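Local coordinates for TlmII (Streptoalloteichus hindustanus, PDB 4HVM), which takes part in tallysomycin biosynthesis and, as a condensation-domain family member, probably works with phosphopantetheine-bound intermediates of nonribosomal peptide synthesis, at residues V88-R93 with H125-E131; Q99-V103 with F389-L394. All coordinates share one frame; numbering follows the deposited sequence.

In the fold
Followed from the N terminus, the chain reaches 88-93 first, on strand 87-91, then enters helix 98-110 with 99-103, and then runs along strand 122-128, parallel to the first, to 125-131. Interaction 1 closes this beta-alpha-beta loop of 31 intervening residues. Interaction 2 starts inside that loop and ends far beyond it, at 389-394, spanning 285 residues, so the two contacts cross rather than nest. Strands 87-91 and 385-388 form opposite borders of one mixed five-stranded sheet; helix 98-110 bridges them, packing on Leu92 and Leu129 of interaction 1 and, through interaction 2, on the chain that leaves strand 385-388. The centres lie about 13 Å apart.

Interaction 1: residues V88-R93 with H125-E131; sequences VRSDLR and HLVRLSE
Val88 to Asp91 and His125 to Arg128 pair in register as parallel strands, the two beta elements of a beta-alpha-beta unit in the condensation-domain fold, running 13° apart. Backbone bonds form the ladder: Leu126 N reaches Val88 O at 2.9 Å, Ser90 N and Arg128 N continue it through Leu126 O and Ser90 O, and Leu92 N closes it on Arg128 O at 3.0 Å.

Side-chain packing lies on the side facing helix 98-110. Leu92 CD1 makes an apolar contact with Val127 CG1 at 3.6 Å, while Val88 CB sits obliquely beside the His125 ring, 3.8 Å from ND1; NE2 of that ring bonds to Asp109 of the helix.

Where the strands end, Asp91, Arg93 and Glu131 form a salt-bridge network. Arg93, bent at chi3 (-72°), holds Asp91 side-on: NE donates to OD1 on its syn lone pair and NH2 lies 2.7 Å from OD2. OD1 also takes Arg93 N in an Asx turn. Arg128 NE makes a salt bridge with Asp49 of helix 49-62, and its NH1 bonds to Ser130 O. An alanine replacing Arg128 would probably leave Asp49 without its mate, Ser130 O without this donor and one face of the Arg93 guanidinium uncovered, since Arg128 CD lies 4.0 Å above that plane. Arg93 NH1 completes the network from the guanidinium edge, 2.9 Å from Glu131 OE1.

Interaction 2: residues Q99-V103 with F389-L394; sequences QARCV and FREADL
Phe389 turns the rim of its ring toward the carbonyl of Gln99 and meets Cys102 obliquely, where helix 98-110 of the condensation-domain fold packs on the chain that leaves edge strand 385-388 and starts the short helix 391-394. The case illustrates how neighbouring residues of a connecting segment can divide one helix surface between them. Gln99 O lies at the ring edge, near its plane, 3.6 Å from Phe389 CZ. The sulfur of Cys102 makes a sulfur-aromatic contact, 4.5 Å from the ring centroid and 50° off its normal, with SG anti to the backbone N (chi1 -173°), beside CE2 of the ring. The Gln99 amide is turned nearly perpendicular to the same ring.

Arg390 occupies the N-cap position, and its O accepts from both Asp393 N and Leu394 N; the Asp393 carbonyl takes a hydrogen bond from Arg107 of helix 98-110. CG of Arg390 lies above one face of Phe389, offset toward its rim; beyond it the chain folds at chi2 (-80°), which carries the guanidinium across Gln99. Gln99 CB covers one face of that guanidinium, 3.5 Å from Arg390 NH2. OE1 of Gln99 stands 3.2 Å from the same Arg390 NH2.

Val103 divides its branches one turn further along. The Val103 and Arg390 side chains cross at about a right angle, with CG2 of Val103 3.9 Å from CB of Arg390. The other branch, Val103 CG1, meets Leu394 CD2 at 4.2 Å.

Interaction 1: residues V88-R93 with H125-E131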
loop_
_atom_site.group_PDB
_atom_site.type_symbol
_atom_site.label_atom_id
_atom_site.label_comp_id
_atom_site.label_asym_id
_atom_site.label_seq_id
_atom_site.Cartn_x
_atom_site.Cartn_y
_atom_site.Cartn_z
ATOM N N VAL A 88 5.211 -0.536 -22.554
ATOM C CA VAL A 88 4.013 -0.454 -23.380
ATOM C C VAL A 88 3.724 0.996 -23.759
ATOM O O VAL A 88 3.634 1.863 -22.892
ATOM C CB VAL A 88 2.791 -1.026 -22.640
ATOM C CG1 VAL A 88 1.549 -0.924 -23.512
ATOM C CG2 VAL A 88 3.052 -2.468 -22.217
ATOM N N ARG A 89 3.578 1.256 -25.056
ATOM C CA ARG A 89 3.342 2.612 -25.541
ATOM C C ARG A 89 1.941 2.756 -26.122
ATOM O O ARG A 89 1.552 2.004 -27.015
ATOM C CB ARG A 89 4.399 2.998 -26.580
ATOM C CG ARG A 89 5.820 2.807 -26.081
ATOM C CD ARG A 89 6.853 3.256 -27.100
ATOM N NE ARG A 89 6.734 4.677 -27.412
ATOM C CZ ARG A 89 7.641 5.374 -28.087
ATOM N NH1 ARG A 89 8.748 4.786 -28.521
ATOM N NH2 ARG A 89 7.443 6.664 -28.322
ATOM N N SER A 90 1.188 3.721 -25.604
ATOM C CA SER A 90 -0.185 3.952 -26.043
ATOM C C SER A 90 -0.420 5.422 -26.385
ATOM O O SER A 90 0.345 6.295 -25.976
ATOM C CB SER A 90 -1.175 3.502 -24.965
ATOM O OG SER A 90 -1.048 2.116 -24.693
ATOM N N ASP A 91 -1.485 5.686 -27.136
ATOM C CA ASP A 91 -1.849 7.044 -27.528
ATOM C C ASP A 91 -3.368 7.203 -27.456
ATOM O O ASP A 91 -4.108 6.470 -28.113
ATOM C CB ASP A 91 -1.340 7.340 -28.942
ATOM C CG ASP A 91 -1.344 8.822 -29.269
ATOM O OD1 ASP A 91 -2.334 9.507 -28.939
ATOM O OD2 ASP A 91 -0.351 9.306 -29.852
ATOM N N LEU A 92 -3.827 8.166 -26.661
ATOM C CA LEU A 92 -5.255 8.343 -26.410
ATOM C C LEU A 92 -5.780 9.687 -26.900
ATOM O O LEU A 92 -6.790 10.180 -26.399
ATOM C CB LEU A 92 -5.549 8.211 -24.916
ATOM C CG LEU A 92 -5.074 6.933 -24.227
ATOM C CD1 LEU A 92 -5.508 6.929 -22.773
ATOM C CD2 LEU A 92 -5.596 5.701 -24.951
ATOM N N ARG A 93 -5.096 10.278 -27.873
ATOM C CA ARG A 93 -5.490 11.578 -28.406
ATOM C C ARG A 93 -6.838 11.551 -29.129
ATOM O O ARG A 93 -7.481 12.588 -29.288
ATOM C CB ARG A 93 -4.400 12.135 -29.328
ATOM C CG ARG A 93 -3.256 12.807 -28.584
ATOM C CD ARG A 93 -2.188 13.340 -29.530
ATOM N NE ARG A 93 -1.400 12.272 -30.139
ATOM C CZ ARG A 93 -0.361 12.473 -30.944
ATOM N NH1 ARG A 93 0.025 13.705 -31.244
ATOM N NH2 ARG A 93 0.294 11.437 -31.450
ATOM N N HIS A 125 4.092 2.062 -18.523
ATOM C CA HIS A 125 3.228 2.578 -19.579
ATOM C C HIS A 125 3.601 4.012 -19.950
ATOM O O HIS A 125 3.745 4.869 -19.079
ATOM C CB HIS A 125 1.756 2.501 -19.159
ATOM C CG HIS A 125 1.230 1.102 -19.044
ATOM N ND1 HIS A 125 0.473 0.508 -20.031
ATOM C CD2 HIS A 125 1.351 0.181 -18.058
ATOM C CE1 HIS A 125 0.152 -0.720 -19.659
ATOM N NE2 HIS A 125 0.672 -0.942 -18.466
ATOM N N LEU A 126 3.767 4.262 -21.245
ATOM C CA LEU A 126 4.005 5.609 -21.751
ATOM C C LEU A 126 2.771 6.036 -22.542
ATOM O O LEU A 126 2.635 5.713 -23.721
ATOM C CB LEU A 126 5.259 5.639 -22.631
ATOM C CG LEU A 126 5.943 6.984 -22.885
ATOM C CD1 LEU A 126 7.402 6.761 -23.236
ATOM C CD2 LEU A 126 5.251 7.768 -23.991
ATOM N N VAL A 127 1.867 6.753 -21.883
ATOM C CA VAL A 127 0.586 7.103 -22.487
ATOM C C VAL A 127 0.527 8.590 -22.814
ATOM O O VAL A 127 0.616 9.430 -21.919
ATOM C CB VAL A 127 -0.587 6.756 -21.551
ATOM C CG1 VAL A 127 -1.901 6.818 -22.302
ATOM C CG2 VAL A 127 -0.395 5.378 -20.933
ATOM N N ARG A 128 0.379 8.913 -24.096
ATOM C CA ARG A 128 0.249 10.305 -24.514
ATOM C C ARG A 128 -1.222 10.706 -24.594
ATOM O O ARG A 128 -2.014 10.053 -25.272
ATOM C CB ARG A 128 0.946 10.550 -25.856
ATOM C CG ARG A 128 0.741 11.959 -26.396
ATOM C CD ARG A 128 1.706 12.293 -27.522
ATOM N NE ARG A 128 3.068 12.513 -27.040
ATOM C CZ ARG A 128 3.528 13.681 -26.603
ATOM N NH1 ARG A 128 2.735 14.744 -26.574
ATOM N NH2 ARG A 128 4.784 13.786 -26.187
ATOM N N LEU A 129 -1.574 11.785 -23.900
ATOM C CA LEU A 129 -2.960 12.237 -23.819
ATOM C C LEU A 129 -3.260 13.371 -24.798
ATOM O O LEU A 129 -4.378 13.489 -25.300
ATOM C CB LEU A 129 -3.281 12.693 -22.396
ATOM C CG LEU A 129 -2.899 11.735 -21.267
ATOM C CD1 LEU A 129 -3.368 12.278 -19.927
ATOM C CD2 LEU A 129 -3.471 10.351 -21.516
ATOM N N SER A 130 -2.259 14.205 -25.057
ATOM C CA SER A 130 -2.415 15.347 -25.949
ATOM C C SER A 130 -1.064 15.780 -26.501
ATOM O O SER A 130 -0.094 15.026 -26.453
ATOM C CB SER A 130 -3.077 16.515 -25.214
ATOM O OG SER A 130 -2.323 16.896 -24.074
ATOM N N GLU A 131 -1.003 17.002 -27.018
ATOM C CA GLU A 131 0.232 17.526 -27.584
ATOM C C GLU A 131 1.220 17.944 -26.500
ATOM O O GLU A 131 2.403 18.148 -26.774
ATOM C CB GLU A 131 -0.066 18.706 -28.508
ATOM C CG GLU A 131 -0.989 18.353 -29.659
ATOM C CD GLU A 131 -0.465 17.193 -30.489
ATOM O OE1 GLU A 131 -1.256 16.277 -30.799
ATOM O OE2 GLU A 131 0.735 17.201 -30.837
#

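Interaction 2: residues Q99-V103 with F389-L394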
loop_
_atom_site.group_PDB
_atom_site.type_symbol
_atom_site.label_atom_id
_atom_site.label_comp_id
_atom_site.label_asym_id
_atom_site.label_seq_id
_atom_site.Cartn_x
_atom_site.Cartn_y
_atom_site.Cartn_z
ATOM N N GLN A 99 -7.715 11.691 -20.159
ATOM C CA GLN A 99 -7.310 11.367 -18.792
ATOM C C GLN A 99 -8.156 10.257 -18.172
ATOM O O GLN A 99 -7.635 9.389 -17.465
ATOM C CB GLN A 99 -7.314 12.613 -17.902
ATOM C CG GLN A 99 -6.302 13.671 -18.328
ATOM C CD GLN A 99 -5.930 14.621 -17.202
ATOM O OE1 GLN A 99 -6.513 14.575 -16.119
ATOM N NE2 GLN A 99 -4.950 15.485 -17.452
ATOM N N ALA A 100 -9.458 10.283 -18.439
ATOM C CA ALA A 100 -10.351 9.251 -17.930
ATOM C C ALA A 100 -10.028 7.905 -18.559
ATOM O O ALA A 100 -10.193 6.864 -17.925
ATOM C CB ALA A 100 -11.802 9.619 -18.198
ATOM N N ARG A 101 -9.565 7.932 -19.807
ATOM C CA ARG A 101 -9.221 6.714 -20.530
ATOM C C ARG A 101 -7.919 6.126 -20.010
ATOM O O ARG A 101 -7.759 4.906 -19.942
ATOM C CB ARG A 101 -9.093 6.998 -22.025
ATOM C CG ARG A 101 -10.276 7.725 -22.635
ATOM C CD ARG A 101 -11.509 6.849 -22.704
ATOM N NE ARG A 101 -12.286 6.857 -21.467
ATOM C CZ ARG A 101 -13.228 7.749 -21.175
ATOM N NH1 ARG A 101 -13.886 7.666 -20.026
ATOM N NH2 ARG A 101 -13.511 8.726 -22.027
ATOM N N CYS A 102 -6.987 7.003 -19.647
ATOM C CA CYS A 102 -5.682 6.576 -19.158
ATOM C C CYS A 102 -5.818 5.824 -17.838
ATOM O O CYS A 102 -5.060 4.894 -17.557
ATOM C CB CYS A 102 -4.754 7.779 -18.996
ATOM S SG CYS A 102 -3.052 7.341 -18.588
ATOM N N VAL A 103 -6.795 6.233 -17.035
ATOM C CA VAL A 103 -7.094 5.547 -15.783
ATOM C C VAL A 103 -7.669 4.172 -16.080
ATOM O O VAL A 103 -7.287 3.179 -15.464
ATOM C CB VAL A 103 -8.087 6.345 -14.917
ATOM C CG1 VAL A 103 -8.536 5.526 -13.713
ATOM C CG2 VAL A 103 -7.465 7.652 -14.466
ATOM N N PHE A 389 -0.576 11.475 -10.995
ATOM C CA PHE A 389 -1.689 11.316 -11.924
ATOM C C PHE A 389 -2.845 10.514 -11.336
ATOM O O PHE A 389 -2.756 9.294 -11.203
ATOM C CB PHE A 389 -1.221 10.682 -13.238
ATOM C CG PHE A 389 -2.340 10.400 -14.197
ATOM C CD1 PHE A 389 -3.044 11.441 -14.781
ATOM C CD2 PHE A 389 -2.697 9.100 -14.507
ATOM C CE1 PHE A 389 -4.083 11.189 -15.657
ATOM C CE2 PHE A 389 -3.733 8.843 -15.385
ATOM C CZ PHE A 389 -4.427 9.888 -15.960
ATOM N N ARG A 390 -3.921 11.220 -10.990
ATOM C CA ARG A 390 -5.171 10.604 -10.541
ATOM C C ARG A 390 -4.961 9.506 -9.505
ATOM O O ARG A 390 -5.574 8.443 -9.591
ATOM C CB ARG A 390 -5.953 10.046 -11.737
ATOM C CG ARG A 390 -6.396 11.090 -12.755
ATOM C CD ARG A 390 -7.642 11.838 -12.298
ATOM N NE ARG A 390 -8.099 12.792 -13.305
ATOM C CZ ARG A 390 -8.940 12.495 -14.293
ATOM N NH1 ARG A 390 -9.421 11.264 -14.411
ATOM N NH2 ARG A 390 -9.298 13.428 -15.165
ATOM N N GLU A 391 -4.087 9.761 -8.536
ATOM C CA GLU A 391 -3.759 8.764 -7.521
ATOM C C GLU A 391 -5.000 8.251 -6.793
ATOM O O GLU A 391 -5.092 7.070 -6.466
ATOM C CB GLU A 391 -2.750 9.328 -6.519
ATOM C CG GLU A 391 -2.221 8.301 -5.530
ATOM C CD GLU A 391 -1.196 8.883 -4.576
ATOM O OE1 GLU A 391 -1.502 9.896 -3.909
ATOM O OE2 GLU A 391 -0.079 8.329 -4.498
ATOM N N ALA A 392 -5.958 9.144 -6.564
ATOM C CA ALA A 392 -7.203 8.795 -5.887
ATOM C C ALA A 392 -8.026 7.769 -6.661
ATOM O O ALA A 392 -8.740 6.960 -6.068
ATOM C CB ALA A 392 -8.026 10.040 -5.634
ATOM N N ASP A 393 -7.926 7.810 -7.984
ATOM C CA ASP A 393 -8.703 6.918 -8.839
ATOM C C ASP A 393 -7.955 5.620 -9.147
ATOM O O ASP A 393 -8.567 4.606 -9.479
ATOM C CB ASP A 393 -9.105 7.623 -10.139
ATOM C CG ASP A 393 -10.100 8.747 -9.909
ATOM O OD1 ASP A 393 -10.877 8.669 -8.929
ATOM O OD2 ASP A 393 -10.110 9.703 -10.715
ATOM N N LEU A 394 -6.632 5.653 -9.031
ATOM C CA LEU A 394 -5.822 4.473 -9.303
ATOM C C LEU A 394 -5.721 3.573 -8.080
ATOM O O LEU A 394 -5.426 2.387 -8.201
ATOM C CB LEU A 394 -4.431 4.869 -9.795
ATOM C CG LEU A 394 -4.368 5.374 -11.232
ATOM C CD1 LEU A 394 -2.971 5.862 -11.576
ATOM C CD2 LEU A 394 -4.804 4.278 -12.189
#